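Local coordinates for protein arsenate Reductase (Corynebacterium glutamicum, PDB 3T38) that probably reduces arsenate to arsenite in a thioredoxin-dependent reaction and is built on a low molecular weight tyrosine phosphatase fold, at residues H90-S95 and L118-I123. Numbering follows the deposited sequence.
Sequences HNAGRS and LPASEI
The loop that joins strand 83-88 to helix 94-106 carries the C-X5-R signature from C88 to R94, the P-loop of low molecular weight tyrosine phosphatases and, by family, probably an anion site; the loop running from strand 111-116 to helix 125-133 flanks it. H90 and A120 make the direct hydrogen bond: A120 N donates to H90 O over 3.0 Å, nearly straight at 165°, in the carbonyl plane and on a lone pair. The same oxygen receives a CA-H...O contact from P119 CA at 3.4 Å. In return L118 O faces H90 twice, through a CA-H...O contact from H90 CA (3.5 Å) and at the imidazole edge, where H90 CD2 lies 3.3 Å away near the ring plane. Chi1 -63° puts the H90 ring beside its own backbone N, and chi2 119° turns the CD2 edge to that carbonyl. Further along, the methyl of A92 meets A120 CB at 4.1 Å and reaches E122 O at 3.5 Å. I123 lies over the carbonyls of N91 and A92: CG2 approaches A92 O (3.4 Å), while CD1 lies farther off, near N91 O. Backbone hydrogen bonds of L118 with V89 and A92 with H124 join the same loops on either side of the H90-A120 bond in sequence, and N91 OD1 accepts from K144 N. H90 O and L118 O thus each meet two groups of the other loop, the hydrogen bond and CA-H...O contacts run through the backbone, and the A92 and A120 methyls form the apolar pair.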
loop_
_atom_site.group_PDB
_atom_site.type_symbol
_atom_site.label_atom_id
_atom_site.label_comp_id
_atom_site.label_asym_id
_atom_site.label_seq_id
_atom_site.Cartn_x
_atom_site.Cartn_y
_atom_site.Cartn_z
ATOM N N HIS A 90 2.085 -13.599 1.960
ATOM C CA HIS A 90 2.249 -12.944 3.248
ATOM C C HIS A 90 3.601 -12.331 3.438
ATOM O O HIS A 90 3.806 -11.673 4.452
ATOM C CB HIS A 90 2.070 -13.964 4.345
ATOM C CG HIS A 90 0.706 -14.540 4.363
ATOM N ND1 HIS A 90 0.473 -15.877 4.179
ATOM C CD2 HIS A 90 -0.508 -13.949 4.513
ATOM C CE1 HIS A 90 -0.828 -16.100 4.262
ATOM N NE2 HIS A 90 -1.443 -14.941 4.449
ATOM N N ASN A 91 4.501 -12.562 2.490
ATOM C CA ASN A 91 5.854 -12.054 2.548
ATOM C C ASN A 91 6.434 -12.418 3.927
ATOM O O ASN A 91 7.196 -11.646 4.521
ATOM C CB ASN A 91 5.942 -10.518 2.240
ATOM C CG ASN A 91 7.389 -10.044 2.030
ATOM O OD1 ASN A 91 7.749 -8.911 2.393
ATOM N ND2 ASN A 91 8.234 -10.906 1.463
ATOM N N ALA A 92 6.025 -13.575 4.448
ATOM C CA ALA A 92 6.552 -14.075 5.668
ATOM C C ALA A 92 7.282 -15.397 5.563
ATOM O O ALA A 92 8.015 -15.769 6.501
ATOM C CB ALA A 92 5.484 -14.178 6.655
ATOM N N GLY A 93 7.090 -16.128 4.462
ATOM C CA GLY A 93 7.681 -17.466 4.286
ATOM C C GLY A 93 8.406 -17.530 2.959
ATOM O O GLY A 93 9.495 -16.932 2.786
ATOM N N ARG A 94 7.751 -18.175 1.985
ATOM C CA ARG A 94 8.276 -18.363 0.606
ATOM C C ARG A 94 9.175 -17.244 0.033
ATOM O O ARG A 94 10.315 -17.500 -0.387
ATOM C CB ARG A 94 7.111 -18.562 -0.375
ATOM C CG ARG A 94 6.390 -19.902 -0.216
ATOM C CD ARG A 94 5.078 -19.945 -1.017
ATOM N NE ARG A 94 4.453 -21.263 -1.037
ATOM C CZ ARG A 94 3.777 -21.815 -0.020
ATOM N NH1 ARG A 94 3.638 -21.177 1.148
ATOM N NH2 ARG A 94 3.237 -23.030 -0.165
ATOM N N SER A 95 8.655 -16.018 -0.047
ATOM C CA SER A 95 9.457 -14.934 -0.674
ATOM C C SER A 95 10.651 -14.501 0.171
ATOM O O SER A 95 11.653 -14.018 -0.353
ATOM C CB SER A 95 8.605 -13.718 -1.085
ATOM O OG SER A 95 7.831 -13.184 -0.011
ATOM N N LEU A 118 -0.527 -9.686 0.721
ATOM C CA LEU A 118 -1.285 -9.492 1.963
ATOM C C LEU A 118 -0.330 -9.725 3.167
ATOM O O LEU A 118 -0.392 -10.763 3.873
ATOM C CB LEU A 118 -2.463 -10.475 2.018
ATOM C CG LEU A 118 -3.461 -10.553 0.855
ATOM C CD1 LEU A 118 -4.479 -11.826 1.017
ATOM C CD2 LEU A 118 -4.272 -9.221 0.600
ATOM N N PRO A 119 0.579 -8.778 3.387
ATOM C CA PRO A 119 1.630 -9.018 4.386
ATOM C C PRO A 119 1.135 -9.479 5.739
ATOM O O PRO A 119 0.210 -8.929 6.280
ATOM C CB PRO A 119 2.298 -7.641 4.531
ATOM C CG PRO A 119 2.058 -6.956 3.178
ATOM C CD PRO A 119 0.665 -7.437 2.751
ATOM N N ALA A 120 1.819 -10.438 6.337
ATOM C CA ALA A 120 1.676 -10.700 7.753
ATOM C C ALA A 120 2.351 -9.574 8.553
ATOM O O ALA A 120 2.920 -8.627 7.986
ATOM C CB ALA A 120 2.299 -12.057 8.106
ATOM N N SER A 121 2.294 -9.691 9.877
ATOM C CA SER A 121 2.861 -8.680 10.723
ATOM C C SER A 121 4.326 -8.917 10.971
ATOM O O SER A 121 5.048 -7.975 11.297
ATOM C CB SER A 121 2.106 -8.589 12.042
ATOM O OG SER A 121 2.292 -9.762 12.762
ATOM N N GLU A 122 4.767 -10.158 10.784
ATOM C CA GLU A 122 6.165 -10.553 10.982
ATOM C C GLU A 122 6.513 -11.807 10.176
ATOM O O GLU A 122 5.638 -12.565 9.747
ATOM C CB GLU A 122 6.483 -10.799 12.466
ATOM C CG GLU A 122 6.393 -9.573 13.403
ATOM C CD GLU A 122 6.953 -9.884 14.795
ATOM O OE1 GLU A 122 7.486 -11.005 14.976
ATOM O OE2 GLU A 122 6.863 -9.035 15.720
ATOM N N ILE A 123 7.804 -12.002 9.952
ATOM C CA ILE A 123 8.294 -13.195 9.308
ATOM C C ILE A 123 7.846 -14.423 10.162
ATOM O O ILE A 123 7.799 -14.355 11.365
ATOM C CB ILE A 123 9.847 -13.210 9.252
ATOM C CG1 ILE A 123 10.450 -11.925 8.654
ATOM C CG2 ILE A 123 10.363 -14.453 8.541
ATOM C CD1 ILE A 123 9.837 -11.446 7.431
#